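PDB 2V2K: ferredoxin from Mycobacterium smegmatis, which transfers electrons in a wide variety of metabolic reactions as a seven-iron ferredoxin, a small protein built to bind one [3Fe-4S] and one [4Fe-4S] cluster. Local coordinates for residues 13-18 against 46-51; 31-36 against 91-96. All coordinates share one frame; numbering follows the deposited sequence.

Contact 1: residues 13-18 against 46-51. With F3S (Fe3-s4 cluster), chain D.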
loop_
_atom_site.group_PDB
_atom_site.type_symbol
_atom_site.label_atom_id
_atom_site.label_comp_id
_atom_site.label_asym_id
_atom_site.label_seq_id
_atom_site.Cartn_x
_atom_site.Cartn_y
_atom_site.Cartn_z
ATOM N N ASP A 13 -5.229 -9.152 -1.653
ATOM C CA ASP A 13 -6.647 -9.504 -1.867
ATOM C C ASP A 13 -7.364 -8.525 -2.811
ATOM O O ASP A 13 -8.241 -8.946 -3.601
ATOM C CB ASP A 13 -7.383 -9.579 -0.532
ATOM C CG ASP A 13 -8.817 -9.991 -0.696
ATOM O OD1 ASP A 13 -9.077 -11.205 -0.852
ATOM O OD2 ASP A 13 -9.681 -9.108 -0.674
ATOM N N LYS A 14 -6.988 -7.240 -2.690
ATOM C CA LYS A 14 -7.446 -6.133 -3.519
ATOM C C LYS A 14 -8.912 -5.703 -3.265
ATOM O O LYS A 14 -9.488 -4.990 -4.058
ATOM C CB LYS A 14 -7.188 -6.401 -5.019
ATOM C CG LYS A 14 -5.726 -6.477 -5.413
ATOM C CD LYS A 14 -5.616 -6.771 -6.899
ATOM C CE LYS A 14 -4.328 -7.473 -7.280
ATOM N NZ LYS A 14 -4.119 -7.441 -8.779
ATOM N N ALA A 15 -9.486 -6.085 -2.132
ATOM C CA ALA A 15 -10.784 -5.559 -1.723
ATOM C C ALA A 15 -10.741 -4.036 -1.525
ATOM O O ALA A 15 -11.710 -3.326 -1.814
ATOM C CB ALA A 15 -11.214 -6.233 -0.435
ATOM N N CYS A 16 -9.612 -3.551 -0.989
ATOM C CA CYS A 16 -9.386 -2.122 -0.669
ATOM C C CYS A 16 -9.530 -1.169 -1.846
ATOM O O CYS A 16 -10.092 -0.075 -1.693
ATOM C CB CYS A 16 -8.000 -1.938 -0.050
ATOM S SG CYS A 16 -6.644 -2.489 -1.116
ATOM N N ILE A 17 -9.042 -1.578 -3.019
ATOM C CA ILE A 17 -9.044 -0.677 -4.178
ATOM C C ILE A 17 -10.460 -0.286 -4.589
ATOM O O ILE A 17 -10.681 0.853 -5.008
ATOM C CB ILE A 17 -8.180 -1.210 -5.360
ATOM C CG1 ILE A 17 -8.703 -2.526 -5.923
ATOM C CG2 ILE A 17 -6.733 -1.390 -4.899
ATOM C CD1 ILE A 17 -8.112 -2.854 -7.324
ATOM N N GLU A 18 -11.409 -1.206 -4.453
ATOM C CA GLU A 18 -12.816 -0.898 -4.697
ATOM C C GLU A 18 -13.264 0.361 -3.955
ATOM O O GLU A 18 -13.970 1.203 -4.510
ATOM C CB GLU A 18 -13.701 -2.083 -4.305
ATOM C CG GLU A 18 -13.028 -3.437 -4.461
ATOM N N GLU A 46 -9.873 0.506 4.932
ATOM C CA GLU A 46 -9.391 -0.201 6.098
ATOM C C GLU A 46 -10.304 -1.342 6.576
ATOM O O GLU A 46 -9.813 -2.436 6.871
ATOM C CB GLU A 46 -9.084 0.803 7.216
ATOM C CG GLU A 46 -8.493 0.189 8.476
ATOM C CD GLU A 46 -9.530 -0.255 9.512
ATOM O OE1 GLU A 46 -10.718 0.089 9.362
ATOM O OE2 GLU A 46 -9.145 -0.950 10.480
ATOM N N PRO A 47 -11.622 -1.134 6.579
ATOM C CA PRO A 47 -12.491 -2.202 7.063
ATOM C C PRO A 47 -12.598 -3.424 6.187
ATOM O O PRO A 47 -12.981 -4.440 6.667
ATOM C CB PRO A 47 -13.871 -1.539 7.227
ATOM C CG PRO A 47 -13.727 -0.227 6.837
ATOM C CD PRO A 47 -12.371 0.115 6.389
ATOM N N VAL A 48 -12.298 -3.301 4.920
ATOM C CA VAL A 48 -12.508 -4.383 3.979
ATOM C C VAL A 48 -11.345 -5.385 3.785
ATOM O O VAL A 48 -11.544 -6.396 3.190
ATOM C CB VAL A 48 -13.100 -3.916 2.602
ATOM C CG1 VAL A 48 -14.225 -2.984 2.827
ATOM C CG2 VAL A 48 -12.088 -3.220 1.769
ATOM N N CYS A 49 -10.168 -5.067 4.304
ATOM C CA CYS A 49 -9.032 -5.926 4.115
ATOM C C CYS A 49 -9.176 -7.198 4.967
ATOM O O CYS A 49 -9.294 -7.064 6.145
ATOM C CB CYS A 49 -7.741 -5.220 4.474
ATOM S SG CYS A 49 -6.290 -6.326 4.286
ATOM N N PRO A 50 -9.184 -8.369 4.335
ATOM C CA PRO A 50 -9.450 -9.597 5.083
ATOM C C PRO A 50 -8.312 -10.057 5.990
ATOM O O PRO A 50 -8.535 -10.912 6.874
ATOM C CB PRO A 50 -9.729 -10.615 3.974
ATOM C CG PRO A 50 -8.975 -10.117 2.801
ATOM C CD PRO A 50 -9.044 -8.638 2.886
ATOM N N VAL A 51 -7.108 -9.508 5.793
ATOM C CA VAL A 51 -5.955 -9.821 6.638
ATOM C C VAL A 51 -5.511 -8.645 7.530
ATOM O O VAL A 51 -4.439 -8.685 8.129
ATOM C CB VAL A 51 -4.776 -10.392 5.785
ATOM C CG1 VAL A 51 -5.202 -11.675 5.074
ATOM C CG2 VAL A 51 -4.291 -9.372 4.754
HETATM FE FE1 F3S D . -5.760 -4.487 -0.088
HETATM FE FE3 F3S D . -3.592 -5.919 0.417
HETATM FE FE4 F3S D . -5.702 -6.120 2.005
HETATM S S1 F3S D . -4.373 -5.553 -1.530
HETATM S S2 F3S D . -7.476 -5.757 0.690
HETATM S S3 F3S D . -4.391 -4.335 1.611
HETATM S S4 F3S D . -4.211 -7.751 1.357
#
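Two thiolates, one from each segment, grip the same iron-sulfur cluster: SG of C16 binds FE1 at 2.4 Å and SG of C49 binds FE4 at 2.4 Å. Sulfide S2 bridges these two irons and so sits between segments 13-18 and 46-51. On the thiolate side, V51 N makes a weak hydrogen bond to C49 SG. The loop turns three successive amides toward the cluster, those of D13, K14 and A15, each nearest a different sulfide; the closest approach is K14 N to S1, 3.3 Å. Beside the cluster D13 meets P50. The carboxylate reaches the proline because D13 carries CG anti to its amide nitrogen (chi1 -178°), and CG of D13 comes to 3.5 Å from CG of the P50 ring. Carboxylate oxygen OD2 of D13 lies 3.6 Å from CD of P50 while taking a weak hydrogen bond from the backbone N of A15 in its own segment. Farther along, the packing is mostly apolar: CB of A15 rests 3.8 Å from CG2 of V48, and that valine methyl also lies against O of A15. K14 extends the other way, to a salt bridge with E27. Two cysteines far apart in sequence, one directly followed by proline, closing on a single cluster make up the [3Fe-4S] site of the dicluster bacterial ferredoxin fold, in which C8 probably supplies the third ligand.

Contact 2: residues 31-36 against 91-96; sequences MLYIHP and DNDPQA
The ring of Y33 meets D93 at its edge, where carboxylate oxygen OD2 lies in the ring plane, while P94 approaches obliquely and F74 stacks with the ring. Ring and carboxylate planes stand 70° apart, so the two flat groups meet almost crosswise. The tie between them is a hydrogen bond from OH of Y33 to OD2 of D93, 2.7 Å long. The hydroxyl reaches this oxygen on its anti side and 31° out of the carboxylate plane. Packing around the phenol is close: CB of D93 is 3.2 Å from OH of Y33, and CE1 of the ring lies 3.5 Å from OD2 of D93. Next to the aspartate, CD of P94 lies 3.8 Å from CE2 of Y33, adding an apolar contact beside the polar one. The proline occupies the N-cap position of helix 95-98, and its ring also packs on A70 and D73. In D93 the carboxylate stands beside the backbone nitrogen (chi1 -49°), a torsion that carries OD2 toward the hairpin although CB does not itself point there. The same carboxylate is engaged by the turn of that hairpin: the backbone N of R30 donates to OD2 and that of A29 to OD1. Y33, on strand 32-34, is in turn bonded through its backbone to Y26 on the partner strand. One buried aspartate thus joins the late chain to both the turn and a strand of the hairpin. With a phenol and two amides all donating to it, the carboxylate is probably ionised, its negative charge offset by three donated hydrogen bonds in a buried place.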
loop_
_atom_site.group_PDB
_atom_site.type_symbol
_atom_site.label_atom_id
_atom_site.label_comp_id
_atom_site.label_asym_id
_atom_site.label_seq_id
_atom_site.Cartn_x
_atom_site.Cartn_y
_atom_site.Cartn_z
ATOM N N MET A 31 3.063 -6.280 -2.981
ATOM C CA MET A 31 1.937 -5.755 -2.177
ATOM C C MET A 31 1.332 -4.531 -2.876
ATOM O O MET A 31 1.803 -4.128 -3.941
ATOM C CB MET A 31 2.377 -5.404 -0.728
ATOM C CG MET A 31 3.466 -4.356 -0.631
ATOM S SD MET A 31 4.090 -4.081 1.048
ATOM C CE MET A 31 2.741 -3.221 1.844
ATOM N N LEU A 32 0.250 -4.000 -2.295
ATOM C CA LEU A 32 -0.283 -2.686 -2.660
ATOM C C LEU A 32 0.253 -1.611 -1.695
ATOM O O LEU A 32 0.699 -1.921 -0.602
ATOM C CB LEU A 32 -1.811 -2.677 -2.686
ATOM C CG LEU A 32 -2.355 -3.103 -4.043
ATOM C CD1 LEU A 32 -2.015 -4.588 -4.260
ATOM C CD2 LEU A 32 -3.851 -2.841 -4.168
ATOM N N TYR A 33 0.220 -0.362 -2.161
ATOM C CA TYR A 33 0.814 0.807 -1.489
ATOM C C TYR A 33 -0.130 2.005 -1.581
ATOM O O TYR A 33 -0.670 2.296 -2.668
ATOM C CB TYR A 33 2.156 1.170 -2.136
ATOM C CG TYR A 33 3.201 0.051 -2.199
ATOM C CD1 TYR A 33 3.204 -0.899 -3.236
ATOM C CD2 TYR A 33 4.183 -0.046 -1.231
ATOM C CE1 TYR A 33 4.178 -1.916 -3.285
ATOM C CE2 TYR A 33 5.153 -1.055 -1.269
ATOM C CZ TYR A 33 5.145 -1.974 -2.305
ATOM O OH TYR A 33 6.114 -2.959 -2.306
ATOM N N ILE A 34 -0.368 2.670 -0.461
ATOM C CA ILE A 34 -1.211 3.897 -0.409
ATOM C C ILE A 34 -0.322 5.108 -0.638
ATOM O O ILE A 34 0.683 5.297 0.086
ATOM C CB ILE A 34 -1.971 4.031 0.928
ATOM C CG1 ILE A 34 -3.026 2.914 1.022
ATOM C CG2 ILE A 34 -2.546 5.457 1.094
ATOM C CD1 ILE A 34 -3.761 2.782 2.357
ATOM N N HIS A 35 -0.673 5.936 -1.622
ATOM C CA HIS A 35 0.118 7.143 -1.895
ATOM C C HIS A 35 -0.146 8.187 -0.826
ATOM O O HIS A 35 -1.271 8.687 -0.745
ATOM C CB HIS A 35 -0.236 7.725 -3.267
ATOM C CG HIS A 35 0.794 8.651 -3.800
ATOM N ND1 HIS A 35 1.394 9.613 -3.021
ATOM C CD2 HIS A 35 1.351 8.759 -5.030
ATOM C CE1 HIS A 35 2.289 10.263 -3.742
ATOM N NE2 HIS A 35 2.298 9.752 -4.957
ATOM N N PRO A 36 0.874 8.516 -0.012
ATOM C CA PRO A 36 0.681 9.413 1.137
ATOM C C PRO A 36 0.370 10.881 0.805
ATOM O O PRO A 36 -0.096 11.619 1.682
ATOM C CB PRO A 36 2.029 9.344 1.873
ATOM C CG PRO A 36 2.983 8.980 0.880
ATOM C CD PRO A 36 2.288 8.098 -0.115
ATOM N N ASP A 91 6.682 -2.508 -11.201
ATOM C CA ASP A 91 7.731 -3.120 -10.382
ATOM C C ASP A 91 8.519 -2.039 -9.648
ATOM O O ASP A 91 9.730 -1.893 -9.835
ATOM C CB ASP A 91 8.635 -4.035 -11.238
ATOM N N ASN A 92 7.813 -1.289 -8.801
ATOM C CA ASN A 92 8.405 -0.184 -8.061
ATOM C C ASN A 92 8.601 -0.476 -6.571
ATOM O O ASN A 92 8.964 0.409 -5.809
ATOM C CB ASN A 92 7.560 1.086 -8.280
ATOM C CG ASN A 92 7.893 1.783 -9.587
ATOM O OD1 ASN A 92 8.994 2.305 -9.744
ATOM N ND2 ASN A 92 6.955 1.793 -10.529
ATOM N N ASP A 93 8.402 -1.730 -6.154
ATOM C CA ASP A 93 8.533 -2.083 -4.732
ATOM C C ASP A 93 9.896 -1.648 -4.191
ATOM O O ASP A 93 10.928 -1.884 -4.840
ATOM C CB ASP A 93 8.378 -3.603 -4.532
ATOM C CG ASP A 93 7.158 -4.177 -5.226
ATOM O OD1 ASP A 93 7.172 -4.242 -6.485
ATOM O OD2 ASP A 93 6.198 -4.558 -4.504
ATOM N N PRO A 94 9.924 -1.006 -3.015
ATOM C CA PRO A 94 11.215 -0.652 -2.418
ATOM C C PRO A 94 12.083 -1.868 -2.049
ATOM O O PRO A 94 11.561 -2.937 -1.769
ATOM C CB PRO A 94 10.841 0.139 -1.152
ATOM C CG PRO A 94 9.388 -0.014 -0.954
ATOM C CD PRO A 94 8.771 -0.580 -2.190
ATOM N N GLN A 95 13.404 -1.678 -2.036
ATOM C CA GLN A 95 14.350 -2.764 -1.723
ATOM C C GLN A 95 13.935 -3.617 -0.513
ATOM O O GLN A 95 13.933 -4.854 -0.588
ATOM C CB GLN A 95 15.756 -2.212 -1.500
ATOM C CG GLN A 95 16.862 -3.265 -1.605
ATOM C CD GLN A 95 16.936 -3.924 -2.985
ATOM O OE1 GLN A 95 17.039 -3.237 -4.007
ATOM N NE2 GLN A 95 16.884 -5.264 -3.014
ATOM N N ALA A 96 13.577 -2.939 0.578
ATOM C CA ALA A 96 13.174 -3.577 1.837
ATOM C C ALA A 96 12.052 -4.601 1.670
ATOM O O ALA A 96 12.033 -5.614 2.367
ATOM C CB ALA A 96 12.754 -2.509 2.864
#

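How the contacts relate
The segments interleave along the chain, in the order 13-18, 31-36, 46-51, 91-96, so the two closures cross. The centres of the two contacts lie about 16 Å apart on opposite sides of the chain's centre: contact 1 lies at the surface and holds one cluster, contact 2 is buried where the late chain meets the hairpin of strands 25-27 and 32-34. Strand 32-34 links them. L32 turns from contact 2 to the cluster held by contact 1, and its CD2 packs 3.3 Å from CG2 of I17, while I34 touches the other cluster. This single short strand therefore touches both redox centres and, through Y33, the late chain, so that it helps join the cluster-binding part to the C-terminal part.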